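Local atomic coordinates of lysine/ornithine decarboxylase (Vibrio vulnificus, PDB entry 2PLJ), a protein that probably uses pyridoxal phosphate to decarboxylate lysine and ornithine to the diamines cadaverine and putrescine. Residues T125-P130 and R138-Y143; V196-A201 and I206-L211. All blocks are in the same frame, centred on the assembly; numbering follows the deposited sequence. Where two conformers were deposited one is given.

In the fold
Both contacts lie in the beta/alpha barrel, the pyridoxal-binding part of the chain, and each presses an outer helix against a strand of the same parallel sheet. Their centres are about 18 Å apart and they do not touch. Contact 1 is centred about 18 Å and contact 2 about 28 Å from the centre of the chain, so contact 2 is more peripheral, though the touching residues of both are mostly buried. Contact 1 is small, threonine on tyrosine and histidine on alanine, with no hydrogen bond across it. Contact 2 is broader and aliphatic, with one backbone hydrogen bond. Contact 1 runs into a loop reaching the second subunit; contact 2 meets no other chain.

Contact 1 (T125-P130 and R138-Y143); sequences TIHTHP and RDALAY
With chi1 75°, T125 sets OG1 between its backbone N and carbonyl carbon, leaving the methyl CG2 anti to that carbon; Y143 swings its ring out anti to its own backbone N (chi1 164°), and the two side chains meet from opposite directions. The contact belongs to a beta-alpha-beta unit of the barrel: strand 125-127, helix 134-143 and strand 147-150, with H127 and V147 hydrogen-bonded through their backbones. T125 comes in at the edge of the phenol. CG2 of T125 lies in the ring plane, 3.4 Å from OH of Y143 and 3.9 Å from its CE2; OG1 of T125 stands near the same plane, 3.6 Å from CE2 of Y143. The two hydroxyls do not bond each other. OG1 of T125 is held by the carbonyl of A122 and OH of Y143 by that of V120, so both polar ends are satisfied in the segment leading into the strand. V112, V115 and A116 of helix 109-117 also pack on Y143, leaving it between that helix and strand 125-127.

One helical turn earlier, A140 faces H127, their CA atoms 7.5 Å apart. F148 joins them, touching A140 and meeting the H127 ring with planes about 40° apart. The side chain of H127 is about 10 Å from the bound P3T, the putrescine-pyridoxal phosphate adduct. Across the contact, CD2 of H127 sits 3.8 Å from CB of A140, which approaches the imidazole obliquely.

Contact 2 (V196-A201 and I206-L211); sequences VIIETA and IRIKGL
A201 and I208 form the tight centre of this contact, in which helix 191-203 lies across strand 207-212 of the beta/alpha barrel. Strand 167-171, this helix and strand 207-212 make a beta-alpha-beta crossover, the two strands being parallel neighbours. The helix and strand segments run roughly antiparallel, their axes 8.6 Å apart at 141°. I208 keeps CG1 beside its backbone N and then folds CD1 back (chi2 -55°), bringing both carbons against the A201 methyl. CB of A201 is 3.6 Å from CG1 of I208 and 3.5 Å from its CD1, the latter closer than ordinary van der Waals contact. On the same methyl, O of I206 lies 3.4 Å from CB of A201.

Farther from the turn the fit relaxes. CG1 of I198 is 4.3 Å from CG2 of I208, and CD1 of I198 meets CD2 of L211 at 4.0 Å, the two side chains crossing at about a right angle. V170 and V239 also pack on I198, and V235 and M236 of helix 223-241 on L211, so this looser end is also lined by apolar side chains.

The solvent side differs in character, although I208 stays partly exposed despite its close fit to A201. R207 points away from the helix, and V196 is exposed on the far side of the helix.

The only hydrogen bond between the segments closes the turn: N of I206 donates to O of A201 at 2.8 Å, nearly straight at 177° although tilted from the carbonyl plane. Helix and strand are thus joined by a backbone bond at the turn and by aliphatic packing beyond it, while the charges of R207 and K209 are paired with E167 of the neighbouring strand, away from the interface.

Contact 1 (T125-P130 and R138-Y143)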
loop_
_atom_site.group_PDB
_atom_site.type_symbol
_atom_site.label_atom_id
_atom_site.label_comp_id
_atom_site.label_asym_id
_atom_site.label_seq_id
_atom_site.Cartn_x
_atom_site.Cartn_y
_atom_site.Cartn_z
ATOM N N THR A 125 3.810 -28.389 3.131
ATOM C CA THR A 125 2.975 -27.207 2.897
ATOM C C THR A 125 1.505 -27.481 3.159
ATOM O O THR A 125 1.005 -28.621 3.024
ATOM C CB THR A 125 3.155 -26.608 1.470
ATOM O OG1 THR A 125 2.499 -27.426 0.490
ATOM C CG2 THR A 125 4.663 -26.418 1.104
ATOM N N ILE A 126 0.831 -26.414 3.567
ATOM C CA ILE A 126 -0.626 -26.401 3.637
ATOM C C ILE A 126 -1.103 -25.102 2.966
ATOM O O ILE A 126 -0.395 -24.073 2.997
ATOM C CB ILE A 126 -1.187 -26.482 5.091
ATOM C CG1 ILE A 126 -0.701 -25.316 5.965
ATOM C CG2 ILE A 126 -0.827 -27.842 5.743
ATOM C CD1 ILE A 126 -1.297 -25.327 7.402
ATOM N N HIS A 127 -2.292 -25.135 2.369
ATOM C CA HIS A 127 -2.846 -23.931 1.721
ATOM C C HIS A 127 -4.010 -23.478 2.604
ATOM O O HIS A 127 -4.886 -24.272 2.925
ATOM C CB HIS A 127 -3.297 -24.288 0.293
ATOM C CG HIS A 127 -3.644 -23.101 -0.541
ATOM N ND1 HIS A 127 -4.737 -22.289 -0.274
ATOM C CD2 HIS A 127 -3.074 -22.619 -1.670
ATOM C CE1 HIS A 127 -4.794 -21.339 -1.192
ATOM N NE2 HIS A 127 -3.829 -21.548 -2.074
ATOM N N THR A 128 -3.959 -22.257 3.099
ATOM C CA THR A 128 -4.941 -21.883 4.124
ATOM C C THR A 128 -5.869 -20.753 3.734
ATOM O O THR A 128 -6.585 -20.227 4.589
ATOM C CB THR A 128 -4.243 -21.560 5.429
ATOM O OG1 THR A 128 -3.324 -20.504 5.189
ATOM C CG2 THR A 128 -3.558 -22.846 6.021
ATOM N N HIS A 129 -5.912 -20.410 2.451
ATOM C CA HIS A 129 -6.821 -19.325 2.096
ATOM C C HIS A 129 -8.228 -19.909 2.109
ATOM O O HIS A 129 -8.473 -20.882 1.388
ATOM C CB HIS A 129 -6.518 -18.733 0.731
ATOM C CG HIS A 129 -7.262 -17.459 0.511
ATOM N ND1 HIS A 129 -6.659 -16.282 0.118
ATOM C CD2 HIS A 129 -8.570 -17.162 0.722
ATOM C CE1 HIS A 129 -7.577 -15.330 0.049
ATOM N NE2 HIS A 129 -8.740 -15.837 0.413
ATOM N N PRO A 130 -9.140 -19.371 2.954
ATOM C CA PRO A 130 -10.475 -20.001 2.997
ATOM C C PRO A 130 -11.332 -19.819 1.759
ATOM O O PRO A 130 -12.297 -20.576 1.587
ATOM C CB PRO A 130 -11.167 -19.334 4.218
ATOM C CG PRO A 130 -10.023 -18.724 5.035
ATOM C CD PRO A 130 -9.019 -18.288 3.943
ATOM N N ARG A 138 -6.443 -25.682 -8.256
ATOM C CA ARG A 138 -5.714 -26.457 -9.266
ATOM C C ARG A 138 -4.209 -26.172 -9.252
ATOM O O ARG A 138 -3.414 -27.104 -9.331
ATOM C CB ARG A 138 -6.291 -26.217 -10.671
ATOM C CG ARG A 138 -7.705 -26.746 -10.899
ATOM C CD ARG A 138 -8.123 -26.633 -12.413
ATOM N NE ARG A 138 -7.542 -27.635 -13.293
ATOM C CZ ARG A 138 -8.062 -28.847 -13.529
ATOM N NH1 ARG A 138 -9.176 -29.252 -12.923
ATOM N NH2 ARG A 138 -7.450 -29.666 -14.367
ATOM N N ASP A 139 -3.839 -24.891 -9.150
ATOM C CA ASP A 139 -2.437 -24.464 -9.072
ATOM C C ASP A 139 -1.714 -25.105 -7.874
ATOM O O ASP A 139 -0.586 -25.588 -8.009
ATOM C CB ASP A 139 -2.332 -22.949 -8.923
ATOM C CG ASP A 139 -2.884 -22.180 -10.127
ATOM O OD1 ASP A 139 -3.049 -22.759 -11.233
ATOM O OD2 ASP A 139 -3.134 -20.970 -9.915
ATOM N N ALA A 140 -2.375 -25.121 -6.717
ATOM C CA ALA A 140 -1.777 -25.686 -5.518
ATOM C C ALA A 140 -1.644 -27.199 -5.681
ATOM O O ALA A 140 -0.574 -27.755 -5.396
ATOM C CB ALA A 140 -2.598 -25.331 -4.274
ATOM N N LEU A 141 -2.701 -27.845 -6.193
ATOM C CA LEU A 141 -2.667 -29.298 -6.418
ATOM C C LEU A 141 -1.563 -29.701 -7.402
ATOM O O LEU A 141 -0.918 -30.732 -7.219
ATOM C CB LEU A 141 -4.023 -29.794 -6.914
ATOM C CG LEU A 141 -5.078 -29.963 -5.795
ATOM C CD1 LEU A 141 -6.397 -30.352 -6.469
ATOM C CD2 LEU A 141 -4.673 -31.056 -4.777
ATOM N N ALA A 142 -1.343 -28.881 -8.434
ATOM C CA ALA A 142 -0.308 -29.162 -9.430
ATOM C C ALA A 142 1.101 -29.203 -8.811
ATOM O O ALA A 142 1.916 -30.051 -9.187
ATOM C CB ALA A 142 -0.356 -28.146 -10.585
ATOM N N TYR A 143 1.360 -28.295 -7.869
ATOM C CA TYR A 143 2.579 -28.307 -7.076
ATOM C C TYR A 143 2.633 -29.535 -6.172
ATOM O O TYR A 143 3.681 -30.140 -6.004
ATOM C CB TYR A 143 2.628 -27.034 -6.239
ATOM C CG TYR A 143 3.598 -27.035 -5.105
ATOM C CD1 TYR A 143 4.972 -27.241 -5.302
ATOM C CD2 TYR A 143 3.142 -26.795 -3.809
ATOM C CE1 TYR A 143 5.861 -27.223 -4.226
ATOM C CE2 TYR A 143 4.006 -26.766 -2.733
ATOM C CZ TYR A 143 5.361 -26.982 -2.936
ATOM O OH TYR A 143 6.194 -26.930 -1.845
#

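Contact 2 (V196-A201 and I206-L211)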
loop_
_atom_site.group_PDB
_atom_site.type_symbol
_atom_site.label_atom_id
_atom_site.label_comp_id
_atom_site.label_asym_id
_atom_site.label_seq_id
_atom_site.Cartn_x
_atom_site.Cartn_y
_atom_site.Cartn_z
ATOM N N VAL A 196 -22.035 -29.298 10.569
ATOM C CA VAL A 196 -22.794 -29.403 9.309
ATOM C C VAL A 196 -21.840 -29.586 8.120
ATOM O O VAL A 196 -22.054 -30.439 7.260
ATOM C CB VAL A 196 -23.740 -28.188 9.081
ATOM C CG1 VAL A 196 -24.445 -28.295 7.746
ATOM C CG2 VAL A 196 -24.801 -28.087 10.204
ATOM N N ILE A 197 -20.754 -28.811 8.101
ATOM C CA ILE A 197 -19.754 -28.966 7.048
ATOM C C ILE A 197 -19.130 -30.373 7.071
ATOM O O ILE A 197 -18.944 -31.009 6.021
ATOM C CB ILE A 197 -18.662 -27.870 7.161
ATOM C CG1 ILE A 197 -19.257 -26.508 6.775
ATOM C CG2 ILE A 197 -17.476 -28.195 6.256
ATOM C CD1 ILE A 197 -18.379 -25.302 7.167
ATOM N N ILE A 198 -18.844 -30.873 8.266
ATOM C CA ILE A 198 -18.153 -32.159 8.416
ATOM C C ILE A 198 -19.100 -33.316 8.004
ATOM O O ILE A 198 -18.706 -34.237 7.268
ATOM C CB ILE A 198 -17.556 -32.326 9.828
ATOM C CG1 ILE A 198 -16.391 -31.326 10.032
ATOM C CG2 ILE A 198 -17.055 -33.766 10.062
ATOM C CD1 ILE A 198 -15.958 -31.158 11.458
ATOM N N GLU A 199 -20.354 -33.226 8.440
ATOM C CA GLU A 199 -21.364 -34.195 8.013
ATOM C C GLU A 199 -21.590 -34.180 6.485
ATOM O O GLU A 199 -21.758 -35.253 5.871
ATOM C CB GLU A 199 -22.677 -34.002 8.781
ATOM C CG GLU A 199 -23.501 -35.269 8.862
ATOM C CD GLU A 199 -24.635 -35.182 9.886
ATOM O OE1 GLU A 199 -24.487 -34.437 10.890
ATOM O OE2 GLU A 199 -25.667 -35.865 9.685
ATOM N N THR A 200 -21.594 -32.977 5.890
ATOM C CA THR A 200 -21.768 -32.831 4.440
ATOM C C THR A 200 -20.556 -33.390 3.676
ATOM O O THR A 200 -20.730 -34.061 2.642
ATOM C CB THR A 200 -22.095 -31.372 4.027
ATOM O OG1 THR A 200 -23.240 -30.926 4.757
ATOM C CG2 THR A 200 -22.410 -31.268 2.548
ATOM N N ALA A 201 -19.351 -33.155 4.202
ATOM C CA ALA A 201 -18.134 -33.700 3.596
ATOM C C ALA A 201 -18.213 -35.233 3.554
ATOM O O ALA A 201 -17.817 -35.856 2.569
ATOM C CB ALA A 201 -16.895 -33.239 4.375
ATOM N N ILE A 206 -15.655 -36.375 0.882
ATOM C CA ILE A 206 -14.519 -35.427 0.943
ATOM C C ILE A 206 -13.888 -35.586 2.315
ATOM O O ILE A 206 -14.585 -35.497 3.321
ATOM C CB ILE A 206 -14.956 -33.957 0.710
ATOM C CG1 ILE A 206 -15.574 -33.798 -0.692
ATOM C CG2 ILE A 206 -13.760 -32.971 1.008
ATOM C CD1 ILE A 206 -16.340 -32.461 -0.894
ATOM N N ARG A 207 -12.578 -35.849 2.343
ATOM C CA ARG A 207 -11.854 -36.090 3.589
ATOM C C ARG A 207 -11.673 -34.802 4.390
ATOM O O ARG A 207 -11.247 -33.775 3.844
ATOM C CB ARG A 207 -10.481 -36.702 3.292
ATOM C CG ARG A 207 -9.562 -36.804 4.524
ATOM C CD ARG A 207 -8.295 -37.632 4.274
ATOM N NE ARG A 207 -7.304 -37.389 5.329
ATOM C CZ ARG A 207 -7.337 -37.957 6.536
ATOM N NH1 ARG A 207 -8.301 -38.825 6.843
ATOM N NH2 ARG A 207 -6.405 -37.660 7.436
ATOM N N ILE A 208 -11.981 -34.886 5.680
ATOM C CA ILE A 208 -11.686 -33.789 6.608
ATOM C C ILE A 208 -10.445 -34.171 7.429
ATOM O O ILE A 208 -10.461 -35.179 8.171
ATOM C CB ILE A 208 -12.892 -33.474 7.541
ATOM C CG1 ILE A 208 -14.157 -33.080 6.734
ATOM C CG2 ILE A 208 -12.502 -32.392 8.569
ATOM C CD1 ILE A 208 -13.977 -31.918 5.750
ATOM N N LYS A 209 -9.389 -33.372 7.283
ATOM C CA LYS A 209 -8.133 -33.526 8.025
ATOM C C LYS A 209 -8.331 -33.098 9.484
ATOM O O LYS A 209 -7.828 -33.737 10.394
ATOM C CB LYS A 209 -7.031 -32.675 7.392
ATOM C CG LYS A 209 -5.661 -32.925 8.004
ATOM C CD LYS A 209 -4.571 -32.110 7.311
ATOM C CE LYS A 209 -3.191 -32.422 7.909
ATOM N NZ LYS A 209 -2.725 -33.776 7.462
ATOM N N GLY A 210 -9.098 -32.035 9.707
ATOM C CA GLY A 210 -9.285 -31.565 11.074
ATOM C C GLY A 210 -9.855 -30.159 11.111
ATOM O O GLY A 210 -10.585 -29.760 10.194
ATOM N N LEU A 211 -9.499 -29.429 12.174
ATOM C CA LEU A 211 -10.016 -28.080 12.436
ATOM C C LEU A 211 -8.881 -27.063 12.487
ATOM O O LEU A 211 -7.731 -27.407 12.789
ATOM C CB LEU A 211 -10.769 -28.031 13.770
ATOM C CG LEU A 211 -11.893 -29.048 13.996
ATOM C CD1 LEU A 211 -12.540 -28.831 15.393
ATOM C CD2 LEU A 211 -12.937 -28.918 12.920
#